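PDB 6CPD: PmoD from Methylocystis sp. ATCC 49242, which binds copper(I) through its cupredoxin-like domain and probably serves copper handling in the periplasm of this methane-oxidizing bacterium. Local coordinates for residues Tyr12-Lys24 / Ile33-Asn47. Numbering follows the deposited sequence.
Sequences YDMIHITVFQPDK and IPATGRTIMAFDIEN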
loop_
_atom_site.group_PDB
_atom_site.type_symbol
_atom_site.label_atom_id
_atom_site.label_comp_id
_atom_site.label_asym_id
_atom_site.label_seq_id
_atom_site.Cartn_x
_atom_site.Cartn_y
_atom_site.Cartn_z
ATOM N N TYR B 12 -10.371 -1.077 10.059
ATOM C CA TYR B 12 -9.431 -2.188 9.965
ATOM C C TYR B 12 -9.580 -2.929 8.654
ATOM O O TYR B 12 -8.745 -3.767 8.311
ATOM C CB TYR B 12 -9.639 -3.179 11.111
ATOM C CG TYR B 12 -9.371 -2.608 12.473
ATOM C CD1 TYR B 12 -8.171 -1.957 12.757
ATOM C CD2 TYR B 12 -10.329 -2.700 13.473
ATOM C CE1 TYR B 12 -7.930 -1.434 14.024
ATOM C CE2 TYR B 12 -10.104 -2.182 14.723
ATOM C CZ TYR B 12 -8.908 -1.554 15.001
ATOM O OH TYR B 12 -8.710 -1.049 16.259
ATOM N N ASP B 13 -10.678 -2.683 7.950
ATOM C CA ASP B 13 -10.925 -3.444 6.732
ATOM C C ASP B 13 -10.249 -2.746 5.556
ATOM O O ASP B 13 -10.552 -1.587 5.270
ATOM C CB ASP B 13 -12.426 -3.586 6.507
ATOM C CG ASP B 13 -13.135 -4.184 7.717
ATOM O OD1 ASP B 13 -12.856 -5.347 8.082
ATOM O OD2 ASP B 13 -13.994 -3.480 8.296
ATOM N N MET B 14 -9.434 -3.481 4.805
ATOM C CA MET B 14 -8.635 -2.874 3.738
ATOM C C MET B 14 -9.050 -3.476 2.419
ATOM O O MET B 14 -9.620 -4.575 2.367
ATOM C CB MET B 14 -7.120 -3.095 3.939
ATOM C CG MET B 14 -6.588 -2.819 5.344
ATOM S SD MET B 14 -7.280 -1.301 6.045
ATOM C CE MET B 14 -6.221 -1.076 7.484
ATOM N N ILE B 15 -8.814 -2.716 1.358
ATOM C CA ILE B 15 -8.904 -3.240 0.004
ATOM C C ILE B 15 -7.516 -3.098 -0.607
ATOM O O ILE B 15 -6.977 -2.010 -0.672
ATOM C CB ILE B 15 -9.948 -2.499 -0.822
ATOM C CG1 ILE B 15 -11.323 -2.632 -0.150
ATOM C CG2 ILE B 15 -9.988 -3.034 -2.275
ATOM C CD1 ILE B 15 -12.408 -1.825 -0.854
ATOM N N HIS B 16 -6.910 -4.212 -0.985
ATOM C CA HIS B 16 -5.572 -4.153 -1.545
ATOM C C HIS B 16 -5.676 -3.759 -3.008
ATOM O O HIS B 16 -6.580 -4.199 -3.727
ATOM C CB HIS B 16 -4.859 -5.500 -1.403
ATOM C CG HIS B 16 -3.455 -5.495 -1.911
ATOM N ND1 HIS B 16 -3.099 -6.050 -3.123
ATOM C CD2 HIS B 16 -2.314 -4.992 -1.378
ATOM C CE1 HIS B 16 -1.800 -5.897 -3.310
ATOM N NE2 HIS B 16 -1.300 -5.263 -2.265
ATOM N N ILE B 17 -4.728 -2.954 -3.443
ATOM C CA ILE B 17 -4.713 -2.421 -4.811
ATOM C C ILE B 17 -3.379 -2.722 -5.494
ATOM O O ILE B 17 -2.315 -2.553 -4.882
ATOM C CB ILE B 17 -4.936 -0.891 -4.795
ATOM C CG1 ILE B 17 -6.322 -0.571 -4.221
ATOM C CG2 ILE B 17 -4.773 -0.300 -6.204
ATOM C CD1 ILE B 17 -6.534 0.924 -3.949
ATOM N N THR B 18 -3.441 -3.153 -6.753
ATOM C CA THR B 18 -2.258 -3.324 -7.584
ATOM C C THR B 18 -2.477 -2.553 -8.896
ATOM O O THR B 18 -3.579 -2.553 -9.447
ATOM C CB THR B 18 -1.975 -4.815 -7.914
ATOM O OG1 THR B 18 -1.937 -5.600 -6.710
ATOM C CG2 THR B 18 -0.648 -4.954 -8.641
ATOM N N VAL B 19 -1.442 -1.882 -9.372
ATOM C CA VAL B 19 -1.537 -1.134 -10.615
ATOM C C VAL B 19 -0.488 -1.619 -11.586
ATOM O O VAL B 19 0.682 -1.732 -11.212
ATOM C CB VAL B 19 -1.331 0.378 -10.378
ATOM C CG1 VAL B 19 -1.535 1.141 -11.669
ATOM C CG2 VAL B 19 -2.286 0.891 -9.289
ATOM N N PHE B 20 -0.872 -1.942 -12.820
ATOM C CA PHE B 20 0.171 -2.166 -13.813
ATOM C C PHE B 20 -0.145 -1.461 -15.130
ATOM O O PHE B 20 -1.278 -1.050 -15.378
ATOM C CB PHE B 20 0.492 -3.655 -14.015
ATOM C CG PHE B 20 -0.616 -4.487 -14.558
ATOM C CD1 PHE B 20 -1.620 -4.955 -13.722
ATOM C CD2 PHE B 20 -0.585 -4.918 -15.888
ATOM C CE1 PHE B 20 -2.626 -5.781 -14.221
ATOM C CE2 PHE B 20 -1.586 -5.745 -16.400
ATOM C CZ PHE B 20 -2.607 -6.179 -15.561
ATOM N N GLN B 21 0.906 -1.288 -15.925
ATOM C CA GLN B 21 0.859 -0.586 -17.205
ATOM C C GLN B 21 1.550 -1.440 -18.256
ATOM O O GLN B 21 2.748 -1.280 -18.534
ATOM C CB GLN B 21 1.532 0.769 -17.079
ATOM C CG GLN B 21 0.924 1.657 -15.977
ATOM C CD GLN B 21 1.366 3.107 -16.101
ATOM O OE1 GLN B 21 2.519 3.438 -15.824
ATOM N NE2 GLN B 21 0.460 3.971 -16.555
ATOM N N PRO B 22 0.792 -2.380 -18.822
ATOM C CA PRO B 22 1.289 -3.451 -19.693
ATOM C C PRO B 22 1.966 -2.945 -20.976
ATOM O O PRO B 22 2.765 -3.687 -21.568
ATOM C CB PRO B 22 0.023 -4.259 -20.009
ATOM C CG PRO B 22 -1.121 -3.302 -19.795
ATOM C CD PRO B 22 -0.674 -2.415 -18.663
ATOM N N ASP B 23 1.610 -1.749 -21.441
ATOM C CA ASP B 23 2.247 -1.198 -22.648
ATOM C C ASP B 23 3.656 -0.658 -22.382
ATOM O O ASP B 23 4.448 -0.495 -23.310
ATOM C CB ASP B 23 1.362 -0.113 -23.268
ATOM C CG ASP B 23 0.176 -0.696 -24.020
ATOM O OD1 ASP B 23 0.234 -1.896 -24.354
ATOM O OD2 ASP B 23 -0.812 0.033 -24.272
ATOM N N LYS B 24 3.965 -0.385 -21.118
ATOM C CA LYS B 24 5.241 0.225 -20.738
ATOM C C LYS B 24 6.208 -0.723 -20.046
ATOM O O LYS B 24 7.422 -0.627 -20.243
ATOM C CB LYS B 24 5.019 1.450 -19.849
ATOM C CG LYS B 24 4.575 2.668 -20.629
ATOM C CD LYS B 24 5.749 3.106 -21.488
ATOM C CE LYS B 24 5.500 4.388 -22.245
ATOM N NZ LYS B 24 6.643 4.662 -23.176
ATOM N N ILE B 33 2.355 6.174 -10.343
ATOM C CA ILE B 33 2.225 5.518 -11.640
ATOM C C ILE B 33 3.013 6.301 -12.691
ATOM O O ILE B 33 2.625 7.413 -13.025
ATOM C CB ILE B 33 0.723 5.418 -11.997
ATOM C CG1 ILE B 33 -0.017 4.676 -10.876
ATOM C CG2 ILE B 33 0.504 4.761 -13.324
ATOM C CD1 ILE B 33 -1.510 4.777 -10.969
ATOM N N PRO B 34 4.103 5.716 -13.229
ATOM C CA PRO B 34 5.100 6.508 -13.979
ATOM C C PRO B 34 4.702 6.949 -15.391
ATOM O O PRO B 34 5.229 7.954 -15.879
ATOM C CB PRO B 34 6.317 5.576 -14.036
ATOM C CG PRO B 34 5.763 4.208 -13.897
ATOM C CD PRO B 34 4.574 4.342 -12.981
ATOM N N ALA B 35 3.779 6.249 -16.041
ATOM C CA ALA B 35 3.535 6.552 -17.449
ATOM C C ALA B 35 2.082 6.913 -17.701
ATOM O O ALA B 35 1.208 6.620 -16.891
ATOM C CB ALA B 35 3.937 5.352 -18.327
ATOM N N THR B 36 1.855 7.647 -18.785
ATOM C CA THR B 36 0.517 7.862 -19.297
ATOM C C THR B 36 0.168 6.614 -20.097
ATOM O O THR B 36 1.055 5.831 -20.441
ATOM C CB THR B 36 0.419 9.143 -20.154
ATOM O OG1 THR B 36 1.497 9.167 -21.084
ATOM C CG2 THR B 36 0.528 10.383 -19.265
ATOM N N GLY B 37 -1.112 6.379 -20.340
ATOM C CA GLY B 37 -1.479 5.271 -21.197
ATOM C C GLY B 37 -2.311 4.229 -20.477
ATOM O O GLY B 37 -2.870 4.487 -19.394
ATOM N N ARG B 38 -2.336 3.034 -21.066
ATOM C CA ARG B 38 -3.168 1.929 -20.598
ATOM C C ARG B 38 -2.811 1.529 -19.181
ATOM O O ARG B 38 -1.686 1.131 -18.892
ATOM C CB ARG B 38 -3.030 0.712 -21.515
ATOM C CG ARG B 38 -3.813 -0.525 -21.074
ATOM C CD ARG B 38 -4.121 -1.427 -22.266
ATOM N NE ARG B 38 -2.902 -1.942 -22.892
ATOM C CZ ARG B 38 -2.525 -3.224 -22.872
ATOM N NH1 ARG B 38 -3.281 -4.134 -22.277
ATOM N NH2 ARG B 38 -1.393 -3.601 -23.458
ATOM N N THR B 39 -3.788 1.619 -18.298
ATOM C CA THR B 39 -3.519 1.345 -16.898
ATOM C C THR B 39 -4.589 0.428 -16.353
ATOM O O THR B 39 -5.779 0.678 -16.537
ATOM C CB THR B 39 -3.459 2.656 -16.103
ATOM O OG1 THR B 39 -2.507 3.523 -16.727
ATOM C CG2 THR B 39 -3.048 2.404 -14.664
ATOM N N ILE B 40 -4.165 -0.641 -15.676
ATOM C CA ILE B 40 -5.105 -1.554 -15.081
ATOM C C ILE B 40 -4.954 -1.490 -13.577
ATOM O O ILE B 40 -3.852 -1.651 -13.061
ATOM C CB ILE B 40 -4.883 -2.992 -15.576
ATOM C CG1 ILE B 40 -5.128 -3.056 -17.085
ATOM C CG2 ILE B 40 -5.774 -3.977 -14.797
ATOM C CD1 ILE B 40 -4.682 -4.363 -17.714
ATOM N N MET B 41 -6.064 -1.254 -12.887
ATOM C CA MET B 41 -6.073 -1.280 -11.425
ATOM C C MET B 41 -6.883 -2.452 -10.904
ATOM O O MET B 41 -8.078 -2.560 -11.195
ATOM C CB MET B 41 -6.633 0.029 -10.878
ATOM C CG MET B 41 -5.912 1.257 -11.437
ATOM S SD MET B 41 -6.448 2.779 -10.634
ATOM C CE MET B 41 -6.723 2.147 -8.984
ATOM N N ALA B 42 -6.228 -3.318 -10.129
ATOM C CA ALA B 42 -6.871 -4.499 -9.571
ATOM C C ALA B 42 -7.122 -4.337 -8.072
ATOM O O ALA B 42 -6.217 -3.951 -7.324
ATOM C CB ALA B 42 -6.020 -5.735 -9.835
ATOM N N PHE B 43 -8.348 -4.651 -7.654
ATOM C CA PHE B 43 -8.809 -4.485 -6.273
ATOM C C PHE B 43 -9.066 -5.857 -5.657
ATOM O O PHE B 43 -9.672 -6.724 -6.287
ATOM C CB PHE B 43 -10.082 -3.631 -6.224
ATOM C CG PHE B 43 -9.883 -2.222 -6.704
ATOM C CD1 PHE B 43 -9.864 -1.936 -8.058
ATOM C CD2 PHE B 43 -9.706 -1.188 -5.803
ATOM C CE1 PHE B 43 -9.663 -0.641 -8.500
ATOM C CE2 PHE B 43 -9.509 0.104 -6.237
ATOM C CZ PHE B 43 -9.494 0.379 -7.592
ATOM N N ASP B 44 -8.589 -6.049 -4.430
ATOM C CA ASP B 44 -8.763 -7.305 -3.706
ATOM C C ASP B 44 -9.323 -6.950 -2.318
ATOM O O ASP B 44 -8.606 -6.451 -1.451
ATOM C CB ASP B 44 -7.424 -8.044 -3.568
ATOM C CG ASP B 44 -7.536 -9.370 -2.796
ATOM O OD1 ASP B 44 -8.583 -9.659 -2.172
ATOM O OD2 ASP B 44 -6.523 -10.102 -2.758
ATOM N N ILE B 45 -10.590 -7.239 -2.099
ATOM C CA ILE B 45 -11.243 -6.896 -0.850
ATOM C C ILE B 45 -10.872 -7.879 0.258
ATOM O O ILE B 45 -11.148 -9.072 0.135
ATOM C CB ILE B 45 -12.766 -6.880 -1.040
ATOM C CG1 ILE B 45 -13.141 -5.863 -2.133
ATOM C CG2 ILE B 45 -13.441 -6.577 0.265
ATOM C CD1 ILE B 45 -14.573 -6.011 -2.636
ATOM N N GLU B 46 -10.226 -7.403 1.329
ATOM C CA GLU B 46 -9.720 -8.316 2.352
ATOM C C GLU B 46 -10.812 -8.961 3.211
ATOM O O GLU B 46 -10.687 -10.120 3.583
ATOM C CB GLU B 46 -8.721 -7.605 3.282
ATOM C CG GLU B 46 -7.364 -7.320 2.636
ATOM C CD GLU B 46 -6.324 -6.789 3.626
ATOM O OE1 GLU B 46 -6.691 -6.417 4.766
ATOM O OE2 GLU B 46 -5.130 -6.770 3.266
ATOM N N ASN B 47 -11.830 -8.193 3.589
ATOM C CA ASN B 47 -12.905 -8.692 4.451
ATOM C C ASN B 47 -14.013 -9.355 3.616
ATOM O O ASN B 47 -14.669 -8.692 2.818
ATOM C CB ASN B 47 -13.476 -7.539 5.282
ATOM C CG ASN B 47 -14.517 -7.988 6.305
ATOM O OD1 ASN B 47 -15.175 -9.021 6.153
ATOM N ND2 ASN B 47 -14.705 -7.172 7.332
HETATM O O HOH W 1 -8.666 -6.068 6.177
HETATM O O HOH W 2 -12.102 -5.174 3.337
HETATM O O HOH W 3 -4.872 -6.046 -5.622
HETATM O O HOH W 4 -0.770 2.605 -23.578
#
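The amide of Q21 reaches across to A35 and T39, into the bend that leads into strand 37-45, and is gripped by three hydrogen bonds. Q21 NE2 gives one proton almost straight (178°) to A35 O at 2.8 Å, arriving well above that carbonyl's plane, and another to T39 OG1; OE1 takes A35 N on a lone pair. I33 CG2 packs 3.3 Å from Q21 CD. With an alanine here, A35 N and O would probably lose these partners, T39 OG1 its N-H donor, and the bend would be freer to shift. Beside it, R38 grips D23 side-on in a salt bridge of two hydrogen bonds, NH2 to OD1 and NE to OD2, both D23 oxygens lying close to the guanidinium plane, which itself meets the carboxylate from above the carboxylate's plane, while P22 CG sits 3.3 Å above the guanidinium plane, over its centre. R38 gets there with its chain bent at chi3 (63°).

Along the strands, paired backbone bonds join H16 with D44, T18 with A42 and F20 with I40. I40 CB lies over one face of the F20 ring, 4.1 Å from its centroid. On the other face of the sheet I15, I17, V19, M41, F43 and I45 turn inward; I17 CG1 is 3.8 Å from F43 CD2, and F43 stacks on F93. At the far end N47 ND2 hydrogen-bonds to D13 OD1, and M14 leans on M7 and M9, the copper ligands. H16 NE2 hydrogen-bonds to D31 OD2 of the second subunit. This is an antiparallel strand pair in one sheet of a cupredoxin-like beta-sandwich, its inner face packed against strands 55-61 and 118-127.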